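Local coordinates for protein probable N-glycosylase/DNA lyase (Thermotoga maritima, PDB 3N0U) that is a probable DNA glycosylase and lyase of the helix-hairpin-helix clan, built as a single, mostly helical chain, at residues F38-L41 with G42-T46; K73-G76 with K77-H81; E108-K111 with L112-K115; S144-L147 with R148-V152; H161-R164 with L165-R168. All blocks are in the same frame, centred on the assembly; numbering follows the deposited sequence. Where two conformers were deposited one is given.

How the contacts relate
All five contacts are local, and four show how a helix is brought to an end. Contact 4, about 6 Å from the centre of the chain, is the most central and largely buried; its Schellman ending is made by the backbone, with the T150 hydroxyl added. Contact 1 touches it from outside, F38 and L41 resting on N149 and T150, its glutamates exposed. Contacts 2 and 3 also meet, R110 donating to the carbonyl of F79; the first relies on a methyl over a ring, the second on backbone 3-10 bonds. Contact 5, across the chain's centre from contacts 1 to 3, is regular i to i-4 packing along helix 160-168, buried on one flank and charged on the other.

Contact 1 of 5, residues F38-L41 with G42-T46; sequences FKRL and GEEGT
L41 O receives the amide of G45 at 2.8 Å, the last of four successive i to i-4 bonds that pair F38 to L41 with G42 to G45. The bond from G42 N to F38 O is nearly straight (169°), whereas that from G45 N bends to 131° and reaches its acceptor from above the carbonyl plane. The remaining two, E43 N to K39 O at 2.9 Å and E44 N to R40 O at 2.8 Å, complete the last turns of helix 13-44. This is a helix C-terminus followed almost at once by a new start: G45 leaves helical geometry, and T46 is the N-cap of helix 47-59, its OG1 accepting from the amide of D49. Beside the backbone, CB of E43 rests 3.3 Å from K39 O, and CB of E44 lies 3.4 Å from R40 O. The charged ends find partners farther off: NZ of K39 forms a salt bridge with E153, and in one conformer OE1 of E43 forms one with K121. L41, its CG anti to the backbone N (chi1 175°), sends its methyls away from G42 toward L50 and E53 of helix 47-59.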
# COMPACT_ATOMS: atom_id res chain seq x y z
N PHE A 38 -7.92 1.41 8.80
CA PHE A 38 -8.15 1.05 7.41
C PHE A 38 -9.62 0.70 7.19
O PHE A 38 -10.21 1.14 6.21
CB PHE A 38 -7.31 -0.16 6.99
CG PHE A 38 -5.81 0.06 7.07
CD1 PHE A 38 -5.26 1.32 7.05
CD2 PHE A 38 -4.98 -1.03 7.08
CE1 PHE A 38 -3.89 1.49 7.09
CE2 PHE A 38 -3.60 -0.88 7.12
CZ PHE A 38 -3.05 0.39 7.12
N LYS A 39 -10.18 -0.11 8.08
CA LYS A 39 -11.58 -0.54 7.94
C LYS A 39 -12.51 0.66 8.01
O LYS A 39 -13.51 0.72 7.29
CB LYS A 39 -11.95 -1.62 8.97
CG LYS A 39 -11.27 -2.96 8.70
CD LYS A 39 -11.94 -4.11 9.44
CE LYS A 39 -12.34 -5.23 8.47
NZ LYS A 39 -11.24 -5.65 7.53
N ARG A 40 -12.17 1.62 8.86
CA ARG A 40 -12.97 2.83 9.04
C ARG A 40 -13.01 3.61 7.74
O ARG A 40 -14.06 4.12 7.35
CB ARG A 40 -12.44 3.71 10.19
CG ARG A 40 -13.15 5.06 10.32
CD ARG A 40 -12.50 5.93 11.39
NE ARG A 40 -12.26 5.17 12.61
CZ ARG A 40 -11.10 5.14 13.27
NH1 ARG A 40 -10.07 5.85 12.84
NH2 ARG A 40 -10.98 4.42 14.38
N LEU A 41 -11.87 3.70 7.05
CA LEU A 41 -11.81 4.43 5.79
C LEU A 41 -12.70 3.75 4.74
O LEU A 41 -13.49 4.40 4.07
CB LEU A 41 -10.35 4.50 5.30
CG LEU A 41 -10.15 5.14 3.93
CD1 LEU A 41 -10.71 6.58 3.90
CD2 LEU A 41 -8.70 5.13 3.52
N GLY A 42 -12.59 2.43 4.59
CA GLY A 42 -13.43 1.72 3.64
C GLY A 42 -14.92 1.79 3.97
O GLY A 42 -15.76 1.88 3.07
N GLU A 43 -15.26 1.73 5.26
CA GLU A 43 -16.66 1.67 5.69
C GLU A 43 -17.35 3.03 5.72
O GLU A 43 -18.51 3.16 5.35
CB GLU A 43 -16.79 1.02 7.07
CG GLU A 43 -16.55 -0.49 7.12
CD GLU A 43 -17.52 -1.28 6.26
OE1 GLU A 43 -18.67 -0.82 6.06
OE2 GLU A 43 -17.13 -2.37 5.78
N GLU A 44 -16.62 4.05 6.18
CA GLU A 44 -17.22 5.35 6.45
C GLU A 44 -16.67 6.45 5.55
O GLU A 44 -17.17 7.57 5.56
CB GLU A 44 -16.97 5.77 7.91
CG GLU A 44 -17.23 4.71 8.99
CD GLU A 44 -18.70 4.34 9.14
OE1 GLU A 44 -19.55 4.94 8.44
OE2 GLU A 44 -19.00 3.44 9.97
N GLY A 45 -15.61 6.14 4.81
CA GLY A 45 -14.95 7.16 4.03
C GLY A 45 -15.74 7.70 2.84
O GLY A 45 -16.45 6.95 2.15
N THR A 46 -15.62 9.00 2.61
CA THR A 46 -16.23 9.63 1.45
C THR A 46 -15.35 9.41 0.24
O THR A 46 -14.22 8.92 0.36
CB THR A 46 -16.36 11.14 1.65
OG1 THR A 46 -15.05 11.69 1.83
CG2 THR A 46 -17.21 11.48 2.88

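Contact 2 of 5, residues K73-G76 with K77-H81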
# COMPACT_ATOMS: atom_id res chain seq x y z
N LYS A 73 -0.84 14.87 5.77
CA LYS A 73 -1.17 15.78 6.86
C LYS A 73 -1.13 17.23 6.39
O LYS A 73 -2.04 18.01 6.70
CB LYS A 73 -0.19 15.58 8.03
CG LYS A 73 -0.34 16.57 9.19
CD LYS A 73 0.82 16.42 10.18
CE LYS A 73 2.17 16.78 9.52
NZ LYS A 73 3.39 16.34 10.30
N GLU A 74 -0.10 17.58 5.62
CA GLU A 74 0.12 18.97 5.21
C GLU A 74 -0.80 19.42 4.08
O GLU A 74 -1.22 20.57 4.03
CB GLU A 74 1.58 19.21 4.84
CG GLU A 74 2.53 18.97 6.02
CD GLU A 74 3.87 19.68 5.88
OE1 GLU A 74 4.01 20.50 4.94
OE2 GLU A 74 4.77 19.42 6.71
N ILE A 75 -1.13 18.51 3.17
CA ILE A 75 -1.90 18.89 1.99
C ILE A 75 -3.39 18.62 2.18
O ILE A 75 -4.23 19.42 1.79
CB ILE A 75 -1.35 18.15 0.76
CG1 ILE A 75 0.06 18.69 0.45
CG2 ILE A 75 -2.27 18.32 -0.43
CD1 ILE A 75 0.85 17.83 -0.54
N GLY A 76 -3.72 17.48 2.76
CA GLY A 76 -5.11 17.16 3.05
C GLY A 76 -5.96 17.18 1.79
O GLY A 76 -5.59 16.60 0.78
N LYS A 77 -7.08 17.88 1.84
CA LYS A 77 -8.00 17.92 0.71
C LYS A 77 -7.43 18.68 -0.50
O LYS A 77 -8.04 18.71 -1.57
CB LYS A 77 -9.35 18.51 1.13
CG LYS A 77 -10.14 17.58 2.07
CD LYS A 77 -11.49 18.18 2.44
CE LYS A 77 -12.36 17.19 3.20
NZ LYS A 77 -12.71 16.00 2.37
N GLY A 78 -6.25 19.26 -0.34
CA GLY A 78 -5.56 19.87 -1.47
C GLY A 78 -5.36 18.88 -2.61
O GLY A 78 -5.28 19.25 -3.77
N PHE A 79 -5.26 17.59 -2.29
CA PHE A 79 -5.14 16.60 -3.35
C PHE A 79 -6.34 16.66 -4.30
O PHE A 79 -6.22 16.32 -5.46
CB PHE A 79 -5.05 15.18 -2.79
CG PHE A 79 -3.78 14.90 -2.04
CD1 PHE A 79 -2.55 15.18 -2.60
CD2 PHE A 79 -3.83 14.36 -0.77
CE1 PHE A 79 -1.37 14.91 -1.92
CE2 PHE A 79 -2.68 14.10 -0.08
CZ PHE A 79 -1.43 14.38 -0.66
N VAL A 80 -7.50 17.04 -3.76
CA VAL A 80 -8.73 17.11 -4.53
C VAL A 80 -8.84 18.40 -5.33
O VAL A 80 -9.27 18.38 -6.49
CB VAL A 80 -9.96 16.99 -3.60
CG1 VAL A 80 -11.26 17.15 -4.37
CG2 VAL A 80 -9.94 15.67 -2.89
N HIS A 81 -8.47 19.54 -4.73
CA HIS A 81 -8.84 20.80 -5.33
C HIS A 81 -7.70 21.67 -5.86
O HIS A 81 -7.96 22.58 -6.64
CB HIS A 81 -9.73 21.62 -4.38
CG HIS A 81 -9.03 22.09 -3.14
ND1 HIS A 81 -8.11 23.13 -3.15
CD2 HIS A 81 -9.12 21.68 -1.85
CE1 HIS A 81 -7.65 23.31 -1.92
NE2 HIS A 81 -8.25 22.45 -1.12
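Between I75 and G78 the backbone folds into a type II' beta turn, closed by a 2.9 Å hydrogen bond from G78 N to I75 O, with G76 at positive phi (58°) in its first corner. The turn joins the end of helix 65-75 to the short helix 78-81, so that a single tight link redirects the chain. A second backbone bond overlaps it: F79 N donates to G76 O at 3.2 Å in an almost straight line, although the amide approaches from above that carbonyl's plane. Together the two bonds tie I75 and the corner residue G76 to G78 and F79, at the start of the new helix.

The side chains close the inner side. CG2 of I75 sits over the centre of the F79 ring, 3.8 Å from the centroid and only 11° off the normal, a CH-pi contact. The isoleucine presents this branch because CG2 is anti to its backbone N, while the other branch carries CD1 to 3.9 Å from CE1 of F79. The two side chains cross at about a right angle, and L87 of helix 84-93 touches both. K77 turns away on the outer side, where NZ meets E48 in a salt bridge. G76 O also comes close to the aromatic residue, with CD2 of F79 lying 3.2 Å from it at an oblique angle.

Contact 3 of 5, residues E108-K111 with L112-K115; sequences ENRK and LLGK
A 3-10 turn carries the chain out of helix 99-109, and in it L112 and L113 fold back onto N109 and R110. Two i to i-3 hydrogen bonds define it. L112 N donates to N109 O at 2.8 Å, and L113 N to R110 O at 3.1 Å; both amides come in from above the plane of the carbonyl they use, L113 the more steeply, at 60° out of it.

The leucine side chains follow their own amides. CB of L112 packs 3.3 Å from N109 O, and CB of L113 lies 3.5 Å from R110 O, with CD1 of L113 reaching 4.2 Å from CB of R110. K111 and L112 run side by side and point the same way, CG of the lysine being 4.0 Å from CG of the leucine. That neighbouring course follows from a chi1 of 69°, which sets the lysine's CG between its backbone N and carbonyl carbon; the chain beyond is fully extended and delivers NZ to the carbonyl of N134.

Other polar ends reach out in different directions. R110, equally extended, hydrogen-bonds the carbonyls of L82 and F79, and OD1 of N109 accepts from the amide of K136. N109 and L112 also touch A135, one of the residues at the sodium ion, which lies about 7 Å from the N109 side chain. The hydrogen bond from K136 N to N109 OD1 thus ties this helix end to the chain around the ion, while the i to i-3 pattern itself is that of an alpha helix finishing in a 3-10 turn.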
# COMPACT_ATOMS: atom_id res chain seq x y z
N GLU A 108 -4.60 14.09 -12.59
CA GLU A 108 -5.23 13.24 -13.60
C GLU A 108 -6.21 12.26 -12.97
O GLU A 108 -7.26 11.95 -13.54
CB GLU A 108 -4.19 12.48 -14.41
CG GLU A 108 -3.32 13.33 -15.30
CD GLU A 108 -2.22 12.51 -15.97
OE1 GLU A 108 -1.21 12.16 -15.30
OE2 GLU A 108 -2.37 12.19 -17.17
N ASN A 109 -5.86 11.77 -11.79
CA ASN A 109 -6.68 10.77 -11.12
C ASN A 109 -8.00 11.32 -10.60
O ASN A 109 -8.87 10.55 -10.17
CB ASN A 109 -5.89 10.14 -9.97
CG ASN A 109 -4.86 9.19 -10.46
OD1 ASN A 109 -4.93 8.74 -11.59
ND2 ASN A 109 -3.90 8.87 -9.61
N ARG A 110 -8.16 12.63 -10.63
CA ARG A 110 -9.41 13.21 -10.14
C ARG A 110 -10.59 12.72 -10.97
O ARG A 110 -11.74 12.77 -10.53
CB ARG A 110 -9.33 14.74 -10.09
CG ARG A 110 -8.32 15.21 -9.07
CD ARG A 110 -8.05 16.69 -9.17
NE ARG A 110 -7.06 17.11 -8.19
CZ ARG A 110 -6.48 18.30 -8.16
NH1 ARG A 110 -6.76 19.21 -9.09
NH2 ARG A 110 -5.62 18.58 -7.18
N LYS A 111 -10.31 12.21 -12.16
CA LYS A 111 -11.35 11.58 -12.98
C LYS A 111 -12.04 10.43 -12.25
O LYS A 111 -13.15 10.03 -12.62
CB LYS A 111 -10.75 11.04 -14.29
CG LYS A 111 -9.83 9.85 -14.08
CD LYS A 111 -9.18 9.35 -15.36
CE LYS A 111 -8.21 8.21 -15.03
NZ LYS A 111 -7.55 7.64 -16.24
N LEU A 112 -11.38 9.88 -11.22
CA LEU A 112 -11.90 8.72 -10.49
C LEU A 112 -12.81 9.09 -9.33
O LEU A 112 -13.44 8.22 -8.74
CB LEU A 112 -10.75 7.86 -9.95
CG LEU A 112 -9.83 7.31 -11.02
CD1 LEU A 112 -8.71 6.51 -10.38
CD2 LEU A 112 -10.63 6.47 -12.04
N LEU A 113 -12.88 10.37 -8.98
CA LEU A 113 -13.83 10.80 -7.94
C LEU A 113 -15.23 10.43 -8.40
O LEU A 113 -15.63 10.76 -9.53
CB LEU A 113 -13.74 12.30 -7.69
CG LEU A 113 -12.47 12.76 -6.99
CD1 LEU A 113 -12.26 14.24 -7.19
CD2 LEU A 113 -12.58 12.41 -5.53
N GLY A 114 -15.97 9.76 -7.53
CA GLY A 114 -17.28 9.24 -7.86
C GLY A 114 -17.30 7.74 -8.07
O GLY A 114 -18.38 7.11 -8.05
N LYS A 115 -16.12 7.16 -8.27
CA LYS A 115 -15.99 5.73 -8.58
C LYS A 115 -15.32 4.94 -7.46
O LYS A 115 -15.36 3.71 -7.47
CB LYS A 115 -15.14 5.56 -9.85
CG LYS A 115 -15.78 6.09 -11.12
CD LYS A 115 -14.79 6.12 -12.27
CE LYS A 115 -15.52 6.16 -13.61
NZ LYS A 115 -16.66 7.12 -13.61

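Contact 4 of 5, residues S144-L147 with R148-V152; sequences SHFL and RNTGV
The ring of H145 and the amide of N149 meet with their planes 81° apart, ND2 of N149 lying 3.6 Å from NE2 of H145. They flank the end of helix 140-148, probably the second helix of the helix-hairpin-helix motif, which stops here in a Schellman motif with G151 as its C' residue: V152 N bonds back to L147 O and G151 N to R148 O. The amide group of N149 is turned so that OD1 faces R148, which grips it side-on with two nitrogens, NE at 2.8 Å and NH2 at 3.0 Å. OD1 lies in the guanidinium plane, so the pair of bonds probably fixes the rotation of both groups. The arginine curls round to the next residue by bending at chi2 and chi3, and its NH1 continues to D206. H145 NE2 and N149 ND2 both donate to the carbonyl of K219.

On another side of the helix, CG2 of T150 stands over one face of the F146 ring, 4.2 Å from the centroid, offset toward the rim. The same threonine places OG1 between its backbone N and carbonyl carbon (chi1 74°), from where it donates to L147 O. That buried carbonyl is gripped by three donors: T150 OG1 at 2.8 Å, T150 N at 3.0 Å from above the carbonyl plane, and V152 N at 3.1 Å.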
# COMPACT_ATOMS: atom_id res chain seq x y z
N SER A 144 -2.57 -2.54 -4.77
CA SER A 144 -2.73 -3.42 -3.62
C SER A 144 -2.68 -2.65 -2.32
O SER A 144 -3.46 -2.90 -1.41
CB SER A 144 -1.64 -4.48 -3.62
OG SER A 144 -1.64 -5.19 -4.85
N HIS A 145 -1.74 -1.72 -2.25
CA HIS A 145 -1.54 -0.88 -1.09
C HIS A 145 -2.77 -0.04 -0.78
O HIS A 145 -3.23 -0.01 0.37
CB HIS A 145 -0.34 0.02 -1.39
CG HIS A 145 0.17 0.78 -0.21
ND1 HIS A 145 1.19 1.69 -0.32
CD2 HIS A 145 -0.17 0.74 1.10
CE1 HIS A 145 1.45 2.21 0.87
NE2 HIS A 145 0.65 1.65 1.75
N PHE A 146 -3.30 0.64 -1.80
CA PHE A 146 -4.51 1.44 -1.64
C PHE A 146 -5.66 0.57 -1.10
O PHE A 146 -6.33 0.93 -0.12
CB PHE A 146 -4.91 2.08 -2.97
CG PHE A 146 -6.30 2.70 -2.97
CD1 PHE A 146 -6.56 3.85 -2.27
CD2 PHE A 146 -7.31 2.10 -3.67
CE1 PHE A 146 -7.81 4.40 -2.26
CE2 PHE A 146 -8.58 2.65 -3.66
CZ PHE A 146 -8.82 3.80 -2.95
N LEU A 147 -5.91 -0.56 -1.75
CA LEU A 147 -7.03 -1.40 -1.33
C LEU A 147 -6.86 -1.89 0.11
O LEU A 147 -7.78 -1.82 0.93
CB LEU A 147 -7.25 -2.53 -2.34
CG LEU A 147 -7.78 -2.04 -3.70
CD1 LEU A 147 -7.68 -3.12 -4.75
CD2 LEU A 147 -9.23 -1.55 -3.57
N ARG A 148 -5.66 -2.34 0.45
CA ARG A 148 -5.39 -2.77 1.81
C ARG A 148 -5.67 -1.65 2.81
O ARG A 148 -6.23 -1.89 3.89
CB ARG A 148 -3.93 -3.23 1.91
CG ARG A 148 -3.57 -4.03 3.15
CD ARG A 148 -3.42 -3.19 4.43
NE ARG A 148 -2.45 -2.11 4.31
CZ ARG A 148 -1.15 -2.22 4.55
NH1 ARG A 148 -0.63 -3.38 4.88
NH2 ARG A 148 -0.36 -1.17 4.41
N ASN A 149 -5.26 -0.42 2.45
CA ASN A 149 -5.43 0.72 3.33
C ASN A 149 -6.90 1.17 3.48
O ASN A 149 -7.20 2.05 4.29
CB ASN A 149 -4.54 1.90 2.91
CG ASN A 149 -3.09 1.71 3.33
OD1 ASN A 149 -2.66 0.63 3.65
ND2 ASN A 149 -2.35 2.78 3.32
N THR A 150 -7.80 0.56 2.73
CA THR A 150 -9.23 0.78 2.91
C THR A 150 -9.90 -0.43 3.58
O THR A 150 -11.12 -0.49 3.68
CB THR A 150 -9.96 1.05 1.56
OG1 THR A 150 -10.08 -0.17 0.80
CG2 THR A 150 -9.22 2.08 0.77
N GLY A 151 -9.09 -1.37 4.04
CA GLY A 151 -9.57 -2.51 4.81
C GLY A 151 -9.52 -3.86 4.11
O GLY A 151 -9.87 -4.88 4.72
N VAL A 152 -9.10 -3.89 2.85
CA VAL A 152 -9.02 -5.17 2.13
C VAL A 152 -7.91 -6.06 2.68
O VAL A 152 -6.78 -5.60 2.90
CB VAL A 152 -8.82 -4.96 0.60
CG1 VAL A 152 -8.53 -6.28 -0.10
CG2 VAL A 152 -10.07 -4.28 -0.01

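Contact 5 of 5, residues H161-R164 with L165-R168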
# COMPACT_ATOMS: atom_id res chain seq x y z
N HIS A 161 10.98 -4.08 0.13
CA HIS A 161 11.31 -4.68 1.43
C HIS A 161 10.77 -6.09 1.51
O HIS A 161 11.45 -7.01 1.94
CB HIS A 161 10.73 -3.86 2.59
CG HIS A 161 10.58 -4.65 3.86
ND1 HIS A 161 11.66 -5.21 4.52
CD2 HIS A 161 9.49 -4.98 4.59
CE1 HIS A 161 11.23 -5.85 5.60
NE2 HIS A 161 9.92 -5.72 5.67
N VAL A 162 9.52 -6.26 1.09
CA VAL A 162 8.90 -7.57 1.15
C VAL A 162 9.59 -8.51 0.16
O VAL A 162 9.84 -9.67 0.48
CB VAL A 162 7.40 -7.47 0.88
CG1 VAL A 162 6.77 -8.84 0.72
CG2 VAL A 162 6.74 -6.71 2.03
N LEU A 163 9.90 -8.03 -1.04
CA LEU A 163 10.54 -8.89 -2.04
C LEU A 163 11.92 -9.33 -1.59
O LEU A 163 12.32 -10.47 -1.81
CB LEU A 163 10.62 -8.19 -3.39
CG LEU A 163 9.27 -7.97 -4.06
CD1 LEU A 163 9.40 -7.04 -5.24
CD2 LEU A 163 8.63 -9.29 -4.49
N ARG A 164 12.66 -8.44 -0.93
CA ARG A 164 13.97 -8.81 -0.44
C ARG A 164 13.87 -9.84 0.68
O ARG A 164 14.73 -10.72 0.76
CB ARG A 164 14.78 -7.58 -0.01
CG ARG A 164 15.32 -6.78 -1.22
CD ARG A 164 16.28 -5.68 -0.79
NE ARG A 164 15.75 -4.94 0.36
CZ ARG A 164 15.19 -3.74 0.30
NH1 ARG A 164 15.10 -3.09 -0.87
NH2 ARG A 164 14.72 -3.18 1.40
N LEU A 165 12.84 -9.75 1.51
CA LEU A 165 12.61 -10.77 2.54
C LEU A 165 12.30 -12.12 1.90
O LEU A 165 12.76 -13.16 2.37
CB LEU A 165 11.44 -10.41 3.45
CG LEU A 165 11.74 -9.66 4.74
CD1 LEU A 165 10.43 -9.50 5.48
CD2 LEU A 165 12.75 -10.40 5.60
N MET A 166 11.49 -12.10 0.85
CA MET A 166 11.12 -13.34 0.18
C MET A 166 12.33 -13.97 -0.48
O MET A 166 12.47 -15.18 -0.47
CB MET A 166 10.03 -13.07 -0.84
CG MET A 166 8.70 -12.65 -0.23
SD MET A 166 7.43 -12.40 -1.49
CE MET A 166 7.02 -14.11 -1.85
N LYS A 167 13.20 -13.16 -1.07
CA LYS A 167 14.38 -13.70 -1.73
C LYS A 167 15.37 -14.25 -0.70
O LYS A 167 15.92 -15.32 -0.88
CB LYS A 167 15.05 -12.62 -2.60
CG LYS A 167 16.30 -13.10 -3.34
CD LYS A 167 16.81 -12.05 -4.32
CE LYS A 167 17.94 -12.58 -5.18
NZ LYS A 167 19.11 -13.01 -4.37
N ARG A 168 15.56 -13.53 0.40
CA ARG A 168 16.51 -13.93 1.43
C ARG A 168 16.11 -15.26 2.07
O ARG A 168 16.95 -15.99 2.58
CB ARG A 168 16.58 -12.84 2.50
CG ARG A 168 17.44 -13.14 3.72
CD ARG A 168 17.20 -12.09 4.81
NE ARG A 168 16.72 -10.82 4.26
CZ ARG A 168 16.11 -9.87 4.97
NH1 ARG A 168 15.88 -10.03 6.27
NH2 ARG A 168 15.71 -8.75 4.37
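The imidazole of H161 lies alongside L165, both side chains pointing the same way, and CD1 of the leucine approaches the ring obliquely, 3.7 Å from CE1. The ring of W210 also meets this imidazole, with the planes inclined at about 50°, and NE2 of H161 hydrogen-bonds the carbonyl of L209. Two guanidinium groups lie nearby. That of R164 has the backbone N of H161 on one face, 3.9 Å above its plane and toward the rim, because the chain bends at chi3 and folds back along its own helix. That of R168 has CD2 of L165 over one face, again near the rim. The charged groups of the two arginines do not touch, with NE of R164 and NH2 of R168 5.5 Å apart.

Beneath these groups the backbone is regular alpha helix. L165 N donates to H161 O at 3.1 Å, M166 N to V162 O at 3.0 Å, K167 N to L163 O at 2.9 Å and R168 N to R164 O at 3.0 Å. On the far flank M166 takes up the apolar packing. With CG anti to the carbonyl carbon (chi1 -67°) and chi2 extended, its chain runs back past V162 O and brings SD to 4.2 Å from CG1 of V162.

The helix is thus wedged between two others: H161 and L165 pack on V213, L209 and L212 of helix 202-214, while L163 and M166 lie against V187 and I190 of helix 181-198, and R164 and K167 touch I175 in a loop.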